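Type III secretion system effector protein ExoU (Pseudomonas fluorescens, PDB 4QMK) is a type III secreted toxin that probably cleaves membrane phospholipids as a patatin-like phospholipase and is directed to the plasma membrane by binding phosphatidylinositol 4,5-bisphosphate. Local coordinates at residues L387-G392 and K411-A416; L69-G74 and L333-E338. All blocks are in the same frame, centred on the assembly; numbering follows the deposited sequence.

Contact 1 of 2, residues L387-G392 and K411-A416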
ATOM      1  N   LEU A 387      13.327 -19.195  36.242  1.00 55.04           N
ATOM      2  CA  LEU A 387      12.890 -18.047  37.038  1.00 56.59           C
ATOM      3  C   LEU A 387      13.082 -18.247  38.532  1.00 56.69           C
ATOM      4  O   LEU A 387      12.873 -17.316  39.293  1.00 55.37           O
ATOM      5  CB  LEU A 387      11.419 -17.715  36.734  1.00 53.34           C
ATOM      6  CG  LEU A 387      11.198 -17.151  35.323  1.00 51.59           C
ATOM      7  CD1 LEU A 387       9.721 -17.078  34.965  1.00 53.19           C
ATOM      8  CD2 LEU A 387      11.858 -15.781  35.187  1.00 53.29           C
ATOM      9  N   ASN A 388      13.511 -19.441  38.940  1.00 59.13           N
ATOM     10  CA  ASN A 388      13.645 -19.788  40.352  1.00 60.00           C
ATOM     11  C   ASN A 388      15.004 -20.405  40.728  1.00 65.22           C
ATOM     12  O   ASN A 388      15.455 -21.379  40.100  1.00 73.89           O
ATOM     13  CB  ASN A 388      12.547 -20.780  40.734  1.00 59.82           C
ATOM     14  CG  ASN A 388      12.593 -21.146  42.201  1.00 57.87           C
ATOM     15  OD1 ASN A 388      12.804 -20.291  43.072  1.00 63.46           O
ATOM     16  ND2 ASN A 388      12.411 -22.403  42.487  1.00 56.51           N
ATOM     17  N   SER A 389      15.636 -19.843  41.765  1.00 65.11           N
ATOM     18  CA  SER A 389      16.943 -20.317  42.267  1.00 65.08           C
ATOM     19  C   SER A 389      17.205 -19.829  43.714  1.00 69.04           C
ATOM     20  O   SER A 389      16.375 -19.132  44.302  1.00 64.41           O
ATOM     21  CB  SER A 389      18.079 -19.823  41.341  1.00 60.81           C
ATOM     22  OG  SER A 389      18.172 -18.393  41.321  1.00 57.81           O
ATOM     23  N   ASP A 390      18.370 -20.194  44.262  1.00 75.84           N
ATOM     24  CA  ASP A 390      18.820 -19.731  45.591  1.00 84.92           C
ATOM     25  C   ASP A 390      18.781 -18.206  45.707  1.00 82.39           C
ATOM     26  O   ASP A 390      18.409 -17.666  46.734  1.00 90.09           O
ATOM     27  CB  ASP A 390      20.262 -20.195  45.863  1.00 94.31           C
ATOM     28  CG  ASP A 390      21.291 -19.556  44.892  1.00 99.59           C
ATOM     29  OD1 ASP A 390      20.967 -19.389  43.688  1.00 82.23           O
ATOM     30  OD2 ASP A 390      22.421 -19.223  45.344  1.00102.40           O
ATOM     31  N   LYS A 391      19.161 -17.514  44.638  1.00 85.70           N
ATOM     32  CA  LYS A 391      19.179 -16.050  44.641  1.00 89.83           C
ATOM     33  C   LYS A 391      17.791 -15.401  44.513  1.00 78.13           C
ATOM     34  O   LYS A 391      17.686 -14.163  44.448  1.00 67.70           O
ATOM     35  CB  LYS A 391      20.139 -15.533  43.558  1.00 95.10           C
ATOM     36  CG  LYS A 391      21.471 -14.994  44.084  1.00 98.15           C
ATOM     37  CD  LYS A 391      21.351 -13.532  44.532  1.00 99.37           C
ATOM     38  CE  LYS A 391      21.070 -12.617  43.336  1.00 94.55           C
ATOM     39  NZ  LYS A 391      21.204 -11.152  43.569  1.00 90.62           N
ATOM     40  N   GLY A 392      16.742 -16.230  44.480  1.00 70.73           N
ATOM     41  CA  GLY A 392      15.373 -15.732  44.414  1.00 65.08           C
ATOM     42  C   GLY A 392      14.462 -16.512  43.500  1.00 59.86           C
ATOM     43  O   GLY A 392      14.913 -17.243  42.615  1.00 64.42           O
ATOM     44  N   LYS A 411      18.183  -8.306  38.817  1.00 45.49           N
ATOM     45  CA  LYS A 411      18.183  -8.319  37.365  1.00 44.54           C
ATOM     46  C   LYS A 411      19.486  -8.933  36.821  1.00 44.86           C
ATOM     47  O   LYS A 411      19.471  -9.734  35.892  1.00 44.35           O
ATOM     48  CB  LYS A 411      18.008  -6.893  36.815  1.00 43.78           C
ATOM     49  CG  LYS A 411      16.692  -6.233  37.218  1.00 45.14           C
ATOM     50  CD  LYS A 411      16.470  -4.894  36.516  1.00 47.17           C
ATOM     51  CE  LYS A 411      15.265  -4.171  37.117  1.00 49.04           C
ATOM     52  NZ  LYS A 411      15.084  -2.832  36.484  1.00 52.04           N
ATOM     53  N   GLN A 412      20.597  -8.512  37.409  1.00 47.67           N
ATOM     54  CA  GLN A 412      21.934  -8.964  37.044  1.00 48.76           C
ATOM     55  C   GLN A 412      22.019 -10.468  37.281  1.00 44.40           C
ATOM     56  O   GLN A 412      22.623 -11.185  36.514  1.00 46.17           O
ATOM     57  CB  GLN A 412      22.968  -8.182  37.917  1.00 53.28           C
ATOM     58  CG  GLN A 412      24.355  -7.902  37.304  1.00 55.46           C
ATOM     59  CD  GLN A 412      25.093  -6.691  37.986  1.00 63.62           C
ATOM     60  OE1 GLN A 412      24.503  -5.595  38.188  1.00 60.48           O
ATOM     61  NE2 GLN A 412      26.385  -6.878  38.312  1.00 60.30           N
ATOM     62  N   HIS A 413      21.384 -10.949  38.333  1.00 45.26           N
ATOM     63  CA  HIS A 413      21.428 -12.367  38.642  1.00 50.94           C
ATOM     64  C   HIS A 413      20.578 -13.235  37.653  1.00 47.34           C
ATOM     65  O   HIS A 413      21.025 -14.295  37.175  1.00 41.48           O
ATOM     66  CB  HIS A 413      20.957 -12.654  40.067  1.00 58.63           C
ATOM     67  CG  HIS A 413      20.970 -14.127  40.381  1.00 77.16           C
ATOM     68  ND1 HIS A 413      22.135 -14.813  40.673  1.00 84.73           N
ATOM     69  CD2 HIS A 413      19.989 -15.067  40.314  1.00 85.33           C
ATOM     70  CE1 HIS A 413      21.865 -16.101  40.818  1.00 86.37           C
ATOM     71  NE2 HIS A 413      20.570 -16.283  40.606  1.00 88.02           N
ATOM     72  N   LEU A 414      19.360 -12.775  37.383  1.00 42.84           N
ATOM     73  CA  LEU A 414      18.453 -13.484  36.527  1.00 43.22           C
ATOM     74  C   LEU A 414      19.051 -13.535  35.129  1.00 40.90           C
ATOM     75  O   LEU A 414      19.074 -14.590  34.474  1.00 35.92           O
ATOM     76  CB  LEU A 414      17.103 -12.800  36.520  1.00 45.02           C
ATOM     77  CG  LEU A 414      15.990 -13.733  36.103  1.00 47.83           C
ATOM     78  CD1 LEU A 414      15.729 -14.734  37.214  1.00 50.61           C
ATOM     79  CD2 LEU A 414      14.730 -12.949  35.768  1.00 51.80           C
ATOM     80  N   GLN A 415      19.611 -12.406  34.724  1.00 39.87           N
ATOM     81  CA  GLN A 415      20.274 -12.319  33.437  1.00 39.97           C
ATOM     82  C   GLN A 415      21.436 -13.294  33.346  1.00 40.87           C
ATOM     83  O   GLN A 415      21.650 -13.928  32.321  1.00 37.11           O
ATOM     84  CB  GLN A 415      20.727 -10.895  33.179  1.00 40.58           C
ATOM     85  CG  GLN A 415      19.536  -9.962  32.967  1.00 41.26           C
ATOM     86  CD  GLN A 415      19.909  -8.517  32.954  1.00 41.65           C
ATOM     87  OE1 GLN A 415      21.076  -8.170  33.089  1.00 44.11           O
ATOM     88  NE2 GLN A 415      18.917  -7.654  32.752  1.00 42.43           N
ATOM     89  N   ALA A 416      22.179 -13.439  34.428  1.00 45.88           N
ATOM     90  CA  ALA A 416      23.294 -14.404  34.425  1.00 46.43           C
ATOM     91  C   ALA A 416      22.788 -15.879  34.424  1.00 41.46           C
ATOM     92  O   ALA A 416      23.473 -16.730  33.955  1.00 39.24           O
ATOM     93  CB  ALA A 416      24.238 -14.134  35.602  1.00 44.01           C
TER
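Ser389 and His413 make the one hydrogen bond across this contact. Ser389 OG lies 3.3 Å from His413 NE2, at the ring edge and near the ring plane. The bond is moderately bent, at 148°, and either partner could be the donor. His413 CG stands anti to the backbone N (chi1 179°), which sends the ring out from the helix toward the loop. The nearest Asp390 carboxylate oxygen, OD1, is 4.4 Å from His413 NE2, set obliquely to the ring and without a bond. It might favour a positive ring, an effect the ammonium group of Lys391 might partly offset.

Ser389 to Gly392 form a type I turn. Ser389 N bonds to Gly392 O at 2.8 Å, and Gly392 N returns to Ser389 O at 2.9 Å. This is a tight beta hairpin at the sheet edge, with Asp390 and Lys391 at its tip. It joins strand 382-389 to the short strand 392-393, and the contact docks it on helix 408-431.

The aliphatic part of Lys391 supplies a CH-pi contact over one face of His413. Its chain bends at chi2 and chi3 and then runs back over the ring toward the helix. Lys391 CG lies 3.5 Å from His413 CE1, and Lys391 CE reaches His413 CB and CG. The terminal NZ has a long, weak ion pair with Glu409.

The leucines add an aliphatic contact. Leu387 CD2 meets Leu414 CD2 at 4.1 Å, beside Phe394 and Arg395.

Contact 2 of 2, residues L69-G74 and L333-E338; sequences LVLSGG and LIVKFE
Leu333 O is held by two groups of the strand beside it. Val70 N donates a nearly straight hydrogen bond to it at 2.8 Å (N-H...O 170°). Leu69 CA adds a CA-H...O contact to the same oxygen at 3.5 Å. Val70 O repeats this pattern from the other strand. It accepts Val335 N at 2.8 Å and is approached by Ile334 CA. The bond from Ser72 N to Val335 O is longer, 3.3 Å, and weak. The strands are parallel and cross at -16°.

Leu69, Leu71, Leu333 and Val335 share one face of the sheet. Leu69 CG is anti to the backbone N (chi1 176°), and CD1 thereby spans the gap between strands. Leu69 CD1 touches Leu333 CD2 at 4.0 Å and Val335 CG2 at 3.9 Å. Val335 CG2 also receives Leu71 CD2, the two side chains lying side by side. Farther along the Leu333 and Val335 side, Phe337 turns its ring edge to Ser72 O, with Phe337 CE1 4.0 Å away. On the other face Val70 CB lies 4.1 Å from Ile334 CG1, the two side chains pointing the same way.

Gly73 and Gly74 begin a glycine-rich loop, consistent with the oxyanion-hole loop of patatin-like phospholipases. Leu71 packs on a probable nucleophile elbow containing Ser104.

The pair lies inside the mixed sheet, between strands 99-103 and 382-389. Helix 81-90 lies against the leucine face through Phe81, Met84 and Leu88. Helix 374-380 meets Ile334 and Lys336 through Phe378.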
ATOM      1  N   LEU A  69      15.646 -16.618  15.755  1.00 23.31           N
ATOM      2  CA  LEU A  69      15.522 -16.438  17.212  1.00 24.15           C
ATOM      3  C   LEU A  69      14.060 -16.128  17.461  1.00 22.27           C
ATOM      4  O   LEU A  69      13.508 -15.191  16.865  1.00 22.02           O
ATOM      5  CB  LEU A  69      16.401 -15.294  17.671  1.00 25.31           C
ATOM      6  CG  LEU A  69      16.358 -14.873  19.122  1.00 27.86           C
ATOM      7  CD1 LEU A  69      16.672 -16.011  20.092  1.00 29.57           C
ATOM      8  CD2 LEU A  69      17.387 -13.763  19.317  1.00 28.15           C
ATOM      9  N   VAL A  70      13.401 -16.934  18.277  1.00 20.09           N
ATOM     10  CA  VAL A  70      11.989 -16.706  18.534  1.00 20.05           C
ATOM     11  C   VAL A  70      11.812 -16.336  19.981  1.00 20.56           C
ATOM     12  O   VAL A  70      12.157 -17.128  20.848  1.00 20.15           O
ATOM     13  CB  VAL A  70      11.141 -17.999  18.262  1.00 19.59           C
ATOM     14  CG1 VAL A  70       9.677 -17.741  18.498  1.00 18.99           C
ATOM     15  CG2 VAL A  70      11.344 -18.493  16.824  1.00 20.05           C
ATOM     16  N   LEU A  71      11.227 -15.186  20.252  1.00 22.94           N
ATOM     17  CA  LEU A  71      10.960 -14.733  21.669  1.00 27.49           C
ATOM     18  C   LEU A  71       9.475 -14.798  22.021  1.00 30.24           C
ATOM     19  O   LEU A  71       8.704 -13.984  21.554  1.00 29.45           O
ATOM     20  CB  LEU A  71      11.480 -13.290  21.875  1.00 27.53           C
ATOM     21  CG  LEU A  71      12.915 -13.060  21.394  1.00 28.88           C
ATOM     22  CD1 LEU A  71      13.393 -11.670  21.644  1.00 31.97           C
ATOM     23  CD2 LEU A  71      13.839 -14.017  22.101  1.00 31.49           C
ATOM     24  N   SER A  72       9.090 -15.733  22.883  1.00 38.99           N
ATOM     25  CA  SER A  72       7.676 -15.914  23.314  1.00 44.08           C
ATOM     26  C   SER A  72       7.475 -15.094  24.539  1.00 47.99           C
ATOM     27  O   SER A  72       7.510 -15.577  25.639  1.00 66.04           O
ATOM     28  CB  SER A  72       7.466 -17.387  23.613  1.00 47.55           C
ATOM     29  OG  SER A  72       8.133 -18.144  22.611  1.00 62.71           O
ATOM     30  N   GLY A  73       7.278 -13.822  24.329  1.00 56.37           N
ATOM     31  CA  GLY A  73       7.455 -12.844  25.372  1.00 56.56           C
ATOM     32  C   GLY A  73       6.481 -12.678  26.483  1.00 64.64           C
ATOM     33  O   GLY A  73       5.501 -13.410  26.625  1.00 76.83           O
ATOM     34  N   GLY A  74       6.819 -11.679  27.292  1.00 69.79           N
ATOM     35  CA  GLY A  74       6.130 -11.299  28.528  1.00 61.62           C
ATOM     36  C   GLY A  74       6.852 -10.022  28.866  1.00 56.58           C
ATOM     37  O   GLY A  74       7.930  -9.749  28.326  1.00 66.38           O
ATOM     38  N   LEU A 333      16.173 -20.963  17.710  1.00 21.36           N
ATOM     39  CA  LEU A 333      16.359 -20.917  19.136  1.00 24.17           C
ATOM     40  C   LEU A 333      15.048 -20.305  19.594  1.00 25.02           C
ATOM     41  O   LEU A 333      14.708 -19.170  19.221  1.00 27.38           O
ATOM     42  CB  LEU A 333      17.538 -20.032  19.535  1.00 26.43           C
ATOM     43  CG  LEU A 333      17.740 -19.883  21.037  1.00 27.31           C
ATOM     44  CD1 LEU A 333      17.985 -21.208  21.714  1.00 26.49           C
ATOM     45  CD2 LEU A 333      18.965 -19.026  21.248  1.00 30.35           C
ATOM     46  N   ILE A 334      14.276 -21.053  20.366  1.00 23.05           N
ATOM     47  CA  ILE A 334      12.964 -20.601  20.762  1.00 22.44           C
ATOM     48  C   ILE A 334      13.074 -20.352  22.198  1.00 21.56           C
ATOM     49  O   ILE A 334      13.435 -21.252  22.948  1.00 22.49           O
ATOM     50  CB  ILE A 334      11.906 -21.705  20.476  1.00 22.00           C
ATOM     51  CG1 ILE A 334      11.872 -21.967  18.970  1.00 24.13           C
ATOM     52  CG2 ILE A 334      10.547 -21.269  20.990  1.00 21.29           C
ATOM     53  CD1 ILE A 334      11.189 -23.279  18.533  1.00 25.24           C
ATOM     54  N   VAL A 335      12.764 -19.165  22.641  1.00 23.93           N
ATOM     55  CA  VAL A 335      13.056 -18.811  24.080  1.00 25.19           C
ATOM     56  C   VAL A 335      11.806 -18.688  24.864  1.00 27.75           C
ATOM     57  O   VAL A 335      11.016 -17.817  24.579  1.00 28.30           O
ATOM     58  CB  VAL A 335      13.816 -17.494  24.167  1.00 25.19           C
ATOM     59  CG1 VAL A 335      14.186 -17.193  25.598  1.00 27.30           C
ATOM     60  CG2 VAL A 335      15.071 -17.584  23.316  1.00 24.58           C
ATOM     61  N   LYS A 336      11.604 -19.620  25.800  1.00 31.58           N
ATOM     62  CA  LYS A 336      10.451 -19.631  26.699  1.00 34.68           C
ATOM     63  C   LYS A 336      10.849 -19.450  28.149  1.00 36.87           C
ATOM     64  O   LYS A 336      12.003 -19.564  28.518  1.00 35.22           O
ATOM     65  CB  LYS A 336       9.711 -20.956  26.608  1.00 39.38           C
ATOM     66  CG  LYS A 336       8.887 -21.046  25.363  1.00 48.03           C
ATOM     67  CD  LYS A 336       8.202 -22.387  25.181  1.00 52.67           C
ATOM     68  CE  LYS A 336       7.488 -22.372  23.816  1.00 56.32           C
ATOM     69  NZ  LYS A 336       6.660 -23.576  23.493  1.00 56.80           N
ATOM     70  N   PHE A 337       9.852 -19.245  28.991  1.00 42.22           N
ATOM     71  CA  PHE A 337      10.099 -19.130  30.416  1.00 41.33           C
ATOM     72  C   PHE A 337       9.562 -20.336  31.213  1.00 44.43           C
ATOM     73  O   PHE A 337       8.580 -20.968  30.817  1.00 41.73           O
ATOM     74  CB  PHE A 337       9.519 -17.822  30.886  1.00 39.29           C
ATOM     75  CG  PHE A 337      10.141 -16.645  30.243  1.00 36.49           C
ATOM     76  CD1 PHE A 337       9.686 -16.199  29.043  1.00 37.42           C
ATOM     77  CD2 PHE A 337      11.211 -16.004  30.840  1.00 34.25           C
ATOM     78  CE1 PHE A 337      10.284 -15.106  28.446  1.00 38.85           C
ATOM     79  CE2 PHE A 337      11.815 -14.942  30.256  1.00 33.83           C
ATOM     80  CZ  PHE A 337      11.352 -14.478  29.062  1.00 36.23           C
ATOM     81  N   GLU A 338      10.224 -20.616  32.342  1.00 52.08           N
ATOM     82  CA  GLU A 338       9.923 -21.766  33.267  1.00 59.14           C
ATOM     83  C   GLU A 338       8.456 -22.090  33.614  1.00 50.55           C
ATOM     84  O   GLU A 338       7.672 -21.193  33.874  1.00 47.54           O
ATOM     85  CB  GLU A 338      10.709 -21.553  34.570  1.00 62.06           C
ATOM     86  CG  GLU A 338      10.599 -22.714  35.554  1.00 66.99           C
ATOM     87  CD  GLU A 338      11.486 -22.551  36.786  1.00 62.30           C
ATOM     88  OE1 GLU A 338      11.294 -23.307  37.752  1.00 74.03           O
ATOM     89  OE2 GLU A 338      12.369 -21.678  36.794  1.00 61.54           O
TER

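In the fold
Contact 2 belongs to the interior of the mixed sheet, and five of its nine touching residues are buried. Contact 1 lies farther out: its centre is about 32 Å from the centre of the chain, that of contact 2 about 16 Å. It pins the edge hairpin of that sheet to a helix. Backbone bonds and aliphatic packing dominate 69-74/333-338. A serine-histidine bond and a lysine chain over a ring dominate 387-392/411-416, where only the leucine pair is buried. The contact centres are about 17 Å apart. Strands 332-337 and 382-389 are neighbours, and Glu338 OE2 bridges the contacts through a probable hydrogen bond to Leu387 N at 2.7 Å.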